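Local coordinates for protein ethylbenzene dehydrogenase alpha-subunit (Aromatoleum aromaticum, PDB 2IVF) that forms the alpha-subunit of a molybdenum enzyme of the molybdopterin oxidoreductase family, holding a molybdenum atom, the ligands MGD and MD1 and an iron-sulfur cluster, at residues F232-M237 against K803-H808; F814-D819 against G947-F952. One frame throughout, in Å; residues are numbered along the deposited sequence.

Contact 1 (F232-M237 against K803-H808)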
loop_
_atom_site.group_PDB
_atom_site.type_symbol
_atom_site.label_atom_id
_atom_site.label_comp_id
_atom_site.label_asym_id
_atom_site.label_seq_id
_atom_site.Cartn_x
_atom_site.Cartn_y
_atom_site.Cartn_z
ATOM N N PHE A 232 22.095 -16.495 16.404
ATOM C CA PHE A 232 22.121 -17.735 15.651
ATOM C C PHE A 232 23.276 -17.835 14.638
ATOM O O PHE A 232 23.528 -18.918 14.070
ATOM C CB PHE A 232 20.812 -17.887 14.911
ATOM C CG PHE A 232 19.586 -17.750 15.785
ATOM C CD1 PHE A 232 19.310 -18.688 16.770
ATOM C CD2 PHE A 232 18.690 -16.701 15.592
ATOM C CE1 PHE A 232 18.166 -18.587 17.536
ATOM C CE2 PHE A 232 17.531 -16.599 16.363
ATOM C CZ PHE A 232 17.292 -17.547 17.333
ATOM N N GLY A 233 23.945 -16.720 14.379
ATOM C CA GLY A 233 25.040 -16.702 13.400
ATOM C C GLY A 233 24.467 -16.591 12.003
ATOM O O GLY A 233 25.204 -16.667 11.056
ATOM N N LYS A 234 23.146 -16.393 11.858
ATOM C CA LYS A 234 22.567 -16.187 10.528
ATOM C C LYS A 234 21.207 -15.559 10.616
ATOM O O LYS A 234 20.583 -15.560 11.671
ATOM C CB LYS A 234 22.486 -17.504 9.729
ATOM C CG LYS A 234 21.389 -18.477 10.196
ATOM C CD LYS A 234 21.783 -19.223 11.429
ATOM C CE LYS A 234 20.819 -20.385 11.734
ATOM N NZ LYS A 234 20.836 -21.476 10.688
ATOM N N MET A 235 20.740 -15.014 9.499
ATOM C CA MET A 235 19.469 -14.332 9.494
ATOM C C MET A 235 18.575 -14.742 8.356
ATOM O O MET A 235 17.438 -14.357 8.336
ATOM C CB MET A 235 19.637 -12.806 9.515
ATOM C CG MET A 235 20.195 -12.194 8.283
ATOM S SD MET A 235 20.391 -10.372 8.428
ATOM C CE MET A 235 22.010 -10.302 9.170
ATOM N N HIS A 236 19.095 -15.514 7.416
ATOM C CA HIS A 236 18.346 -15.841 6.236
ATOM C C HIS A 236 17.449 -17.042 6.497
ATOM O O HIS A 236 17.635 -18.108 5.923
ATOM C CB HIS A 236 19.274 -16.042 5.069
ATOM C CG HIS A 236 19.676 -14.759 4.442
ATOM N ND1 HIS A 236 18.749 -13.828 4.029
ATOM C CD2 HIS A 236 20.893 -14.224 4.196
ATOM C CE1 HIS A 236 19.382 -12.771 3.546
ATOM N NE2 HIS A 236 20.683 -12.987 3.630
ATOM N N MET A 237 16.482 -16.840 7.381
ATOM C CA MET A 237 15.550 -17.890 7.805
ATOM C C MET A 237 14.197 -17.306 7.547
ATOM O O MET A 237 14.030 -16.100 7.659
ATOM C CB MET A 237 15.703 -18.192 9.273
ATOM C CG MET A 237 17.143 -18.574 9.665
ATOM S SD MET A 237 17.221 -18.813 11.443
ATOM C CE MET A 237 17.268 -17.108 11.990
ATOM N N LYS A 803 21.672 -30.025 14.771
ATOM C CA LYS A 803 22.717 -29.345 14.023
ATOM C C LYS A 803 23.184 -28.075 14.763
ATOM O O LYS A 803 22.373 -27.233 15.197
ATOM C CB LYS A 803 22.249 -29.011 12.603
ATOM C CG LYS A 803 23.374 -28.646 11.659
ATOM C CD LYS A 803 22.871 -28.156 10.279
ATOM C CE LYS A 803 24.009 -27.860 9.309
ATOM N NZ LYS A 803 23.536 -27.716 7.887
ATOM N N VAL A 804 24.496 -27.946 14.865
ATOM C CA VAL A 804 25.132 -26.799 15.510
ATOM C C VAL A 804 24.830 -25.502 14.765
ATOM O O VAL A 804 24.460 -25.508 13.571
ATOM C CB VAL A 804 26.689 -26.999 15.674
ATOM C CG1 VAL A 804 26.993 -28.172 16.640
ATOM C CG2 VAL A 804 27.403 -27.230 14.332
ATOM N N PHE A 805 24.997 -24.388 15.474
ATOM C CA PHE A 805 24.795 -23.079 14.912
ATOM C C PHE A 805 26.136 -22.500 14.551
ATOM O O PHE A 805 27.136 -22.797 15.218
ATOM C CB PHE A 805 24.155 -22.154 15.941
ATOM C CG PHE A 805 22.744 -22.453 16.220
ATOM C CD1 PHE A 805 22.394 -23.448 17.123
ATOM C CD2 PHE A 805 21.761 -21.743 15.582
ATOM C CE1 PHE A 805 21.049 -23.697 17.404
ATOM C CE2 PHE A 805 20.435 -21.991 15.829
ATOM C CZ PHE A 805 20.080 -22.964 16.748
ATOM N N PRO A 806 26.178 -21.674 13.483
ATOM C CA PRO A 806 27.462 -21.086 13.122
ATOM C C PRO A 806 27.844 -19.876 14.002
ATOM O O PRO A 806 27.936 -18.728 13.519
ATOM C CB PRO A 806 27.251 -20.725 11.662
ATOM C CG PRO A 806 25.798 -20.293 11.624
ATOM C CD PRO A 806 25.107 -21.285 12.528
ATOM N N THR A 807 28.075 -20.151 15.283
ATOM C CA THR A 807 28.370 -19.125 16.273
ATOM C C THR A 807 29.644 -19.530 17.051
ATOM O O THR A 807 30.057 -20.677 17.012
ATOM C CB THR A 807 27.233 -18.956 17.316
ATOM O OG1 THR A 807 27.001 -20.185 18.011
ATOM C CG2 THR A 807 25.953 -18.456 16.729
ATOM N N HIS A 808 30.248 -18.555 17.729
ATOM C CA HIS A 808 31.327 -18.765 18.694
ATOM C C HIS A 808 31.151 -20.032 19.563
ATOM O O HIS A 808 32.070 -20.875 19.651
ATOM C CB HIS A 808 31.402 -17.539 19.590
ATOM C CG HIS A 808 32.638 -17.461 20.427
ATOM N ND1 HIS A 808 33.900 -17.323 19.883
ATOM C CD2 HIS A 808 32.808 -17.473 21.775
ATOM C CE1 HIS A 808 34.793 -17.265 20.859
ATOM N NE2 HIS A 808 34.155 -17.342 22.018
#
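F232 and F805 lie side by side where the C-terminal end of helix 226-232 meets an inverse gamma turn centred on P806. The chain leaves the helix at G233, with a positive phi of 81°. From its CB, the F805 side chain heads for the helix end, with CG anti to its own carbonyl carbon (chi1 -72°). CB lies 3.8 Å from F232 O, and CD2 passes that same oxygen at 3.7 Å. Farther out, CE2 reaches F232 CD1 at 3.6 Å. The two rings are nearly parallel, their planes 29° apart, but displaced, one covering little of the other. K234 crosses F805 at about a right angle; its chain, bent at chi2 and chi4, brings CE to CD2 of that ring, while NZ turns to E527, H798 and the carbonyl of A781. T807 lays its methyl CG2 on the peptide between F232 and G233, and its OG1 is bonded to the carbonyl of R811. R953 ties the two loops together by donating to both G233 O and P806 O. Closest of all is the proline ring, whose CD sits 3.2 Å from F232 O, while G233 CA directs a C-H at P806 O over 3.5 Å.

Contact 2 (F814-D819 against G947-F952)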
loop_
_atom_site.group_PDB
_atom_site.type_symbol
_atom_site.label_atom_id
_atom_site.label_comp_id
_atom_site.label_asym_id
_atom_site.label_seq_id
_atom_site.Cartn_x
_atom_site.Cartn_y
_atom_site.Cartn_z
ATOM N N PHE A 814 23.135 -16.236 23.567
ATOM C CA PHE A 814 22.681 -15.020 24.220
ATOM C C PHE A 814 23.725 -14.234 24.957
ATOM O O PHE A 814 23.484 -13.062 25.224
ATOM C CB PHE A 814 21.519 -15.356 25.105
ATOM C CG PHE A 814 20.401 -15.921 24.323
ATOM C CD1 PHE A 814 19.565 -15.084 23.622
ATOM C CD2 PHE A 814 20.272 -17.274 24.165
ATOM C CE1 PHE A 814 18.588 -15.575 22.818
ATOM C CE2 PHE A 814 19.285 -17.771 23.357
ATOM C CZ PHE A 814 18.431 -16.911 22.693
ATOM N N TYR A 815 24.857 -14.865 25.265
ATOM C CA TYR A 815 25.979 -14.177 25.903
ATOM C C TYR A 815 27.091 -13.876 24.895
ATOM O O TYR A 815 27.737 -14.799 24.387
ATOM C CB TYR A 815 26.453 -14.999 27.088
ATOM C CG TYR A 815 27.441 -14.304 27.986
ATOM C CD1 TYR A 815 27.099 -13.147 28.670
ATOM C CD2 TYR A 815 28.702 -14.806 28.168
ATOM C CE1 TYR A 815 28.033 -12.495 29.502
ATOM C CE2 TYR A 815 29.617 -14.167 28.981
ATOM C CZ TYR A 815 29.280 -13.027 29.655
ATOM O OH TYR A 815 30.204 -12.405 30.493
ATOM N N LEU A 816 27.308 -12.594 24.584
ATOM C CA LEU A 816 28.387 -12.196 23.648
ATOM C C LEU A 816 29.522 -11.646 24.478
ATOM O O LEU A 816 29.450 -10.533 24.987
ATOM C CB LEU A 816 27.909 -11.184 22.619
ATOM C CG LEU A 816 26.658 -11.657 21.860
ATOM C CD1 LEU A 816 26.058 -10.533 20.994
ATOM C CD2 LEU A 816 26.952 -12.870 20.979
ATOM N N ASP A 817 30.550 -12.459 24.642
ATOM C CA ASP A 817 31.628 -12.153 25.613
ATOM C C ASP A 817 32.825 -11.423 25.002
ATOM O O ASP A 817 33.899 -11.403 25.573
ATOM C CB ASP A 817 32.012 -13.397 26.405
ATOM C CG ASP A 817 32.873 -14.383 25.619
ATOM O OD1 ASP A 817 32.774 -14.436 24.360
ATOM O OD2 ASP A 817 33.661 -15.095 26.262
ATOM N N HIS A 818 32.584 -10.805 23.854
ATOM C CA HIS A 818 33.516 -9.949 23.140
ATOM C C HIS A 818 33.690 -8.687 23.976
ATOM O O HIS A 818 32.723 -8.138 24.495
ATOM C CB HIS A 818 32.876 -9.643 21.771
ATOM C CG HIS A 818 33.726 -8.852 20.831
ATOM N ND1 HIS A 818 34.000 -7.512 21.013
ATOM C CD2 HIS A 818 34.318 -9.201 19.661
ATOM C CE1 HIS A 818 34.766 -7.082 20.022
ATOM N NE2 HIS A 818 34.976 -8.088 19.187
ATOM N N ASP A 819 34.928 -8.212 24.074
ATOM C CA ASP A 819 35.284 -7.032 24.893
ATOM C C ASP A 819 34.407 -5.816 24.689
ATOM O O ASP A 819 34.008 -5.176 25.657
ATOM C CB ASP A 819 36.750 -6.651 24.654
ATOM C CG ASP A 819 37.718 -7.691 25.204
ATOM O OD1 ASP A 819 37.323 -8.477 26.096
ATOM O OD2 ASP A 819 38.892 -7.694 24.763
ATOM N N GLY A 947 34.726 -7.092 15.117
ATOM C CA GLY A 947 35.132 -8.345 14.517
ATOM C C GLY A 947 35.740 -9.225 15.598
ATOM O O GLY A 947 35.471 -9.045 16.786
ATOM N N GLY A 948 36.555 -10.184 15.184
ATOM C CA GLY A 948 37.246 -11.072 16.123
ATOM C C GLY A 948 36.273 -11.934 16.896
ATOM O O GLY A 948 36.489 -12.221 18.071
ATOM N N TYR A 949 35.168 -12.311 16.250
ATOM C CA TYR A 949 34.186 -13.187 16.856
ATOM C C TYR A 949 33.424 -13.866 15.730
ATOM O O TYR A 949 32.989 -13.222 14.785
ATOM C CB TYR A 949 33.198 -12.366 17.677
ATOM C CG TYR A 949 32.662 -12.994 18.924
ATOM C CD1 TYR A 949 33.508 -13.294 19.967
ATOM C CD2 TYR A 949 31.289 -13.223 19.084
ATOM C CE1 TYR A 949 33.044 -13.820 21.114
ATOM C CE2 TYR A 949 30.796 -13.749 20.256
ATOM C CZ TYR A 949 31.698 -14.056 21.267
ATOM O OH TYR A 949 31.296 -14.558 22.440
ATOM N N GLU A 950 33.205 -15.155 15.858
ATOM C CA GLU A 950 32.624 -15.917 14.764
ATOM C C GLU A 950 31.454 -15.232 14.085
ATOM O O GLU A 950 31.442 -15.049 12.850
ATOM C CB GLU A 950 32.194 -17.291 15.272
ATOM C CG GLU A 950 31.810 -18.176 14.128
ATOM C CD GLU A 950 32.236 -19.603 14.276
ATOM O OE1 GLU A 950 33.045 -19.933 15.187
ATOM O OE2 GLU A 950 31.752 -20.400 13.444
ATOM N N GLN A 951 30.460 -14.853 14.869
ATOM C CA GLN A 951 29.225 -14.331 14.283
ATOM C C GLN A 951 29.251 -12.822 14.025
ATOM O O GLN A 951 28.272 -12.254 13.575
ATOM C CB GLN A 951 28.016 -14.671 15.136
ATOM C CG GLN A 951 28.035 -14.156 16.580
ATOM C CD GLN A 951 28.319 -15.281 17.528
ATOM O OE1 GLN A 951 29.359 -15.932 17.408
ATOM N NE2 GLN A 951 27.411 -15.537 18.463
ATOM N N PHE A 952 30.361 -12.178 14.351
ATOM C CA PHE A 952 30.571 -10.765 14.033
ATOM C C PHE A 952 31.327 -10.694 12.719
ATOM O O PHE A 952 32.544 -10.906 12.675
ATOM C CB PHE A 952 31.336 -10.068 15.157
ATOM C CG PHE A 952 30.582 -9.997 16.488
ATOM C CD1 PHE A 952 29.255 -10.362 16.607
ATOM C CD2 PHE A 952 31.235 -9.520 17.616
ATOM C CE1 PHE A 952 28.605 -10.287 17.833
ATOM C CE2 PHE A 952 30.597 -9.452 18.849
ATOM C CZ PHE A 952 29.291 -9.827 18.958
#
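Two side-chain hydrogen bonds join D817 and H818 to the loop that carries Y949, which opens a type I beta turn running to F952. Y949 OH donates to D817 OD1 over a very short 2.4 Å, the carboxylate oxygen lying at the ring edge, in its plane; the carboxylate is turned 58° from the ring, and its other oxygen accepts from the backbone N of F342. H818 NE2 reaches G947 O at 2.6 Å. The oxygen is close to the imidazole plane, although the bond is bent to 132° at the hydrogen. Among the aromatic contacts, the H818 ring, swung away from its own backbone N (chi1 -176°), turns its edge toward the face of Y949 in an offset edge-to-face pair, and H818 CB stands over that face, 4.3 Å from the centroid. F952 meets the same histidine obliquely, its CE2 3.7 Å from H818 CB. Apolar packing comes from L816, whose two methyls divide: CD1 goes to the edge of F952 at CZ, CD2 to Y949 CE2. NE2 donates to a carbonyl while ND1 of H818, the N-cap residue, caps a backbone N of helix 819-824; with both imidazole nitrogens engaged, the ring's rotation is probably fixed.

Contacts 1 and 2 lie on the same side of the chain's centre, their centres about 13 Å apart. They come in series: contact 1 joins 232-237 to 803-808 across 565 intervening residues, and contact 2 then pairs 814-819 with 947-952. Both draw on the loop between helices 796-800 and 819-824, which thus meets first the end of helix 226-232 and then the loop between strands 915-917 and 969-975. A probable hydrogen bond from H808 N to Q951 OE1 joins them, and the NE2 of Q951 continues to H230 O in helix 226-232. Those strands belong to a six-stranded mixed sheet, so the shared loop joins helix 226-232 of the molybdopterin oxidoreductase range to that part of the chain.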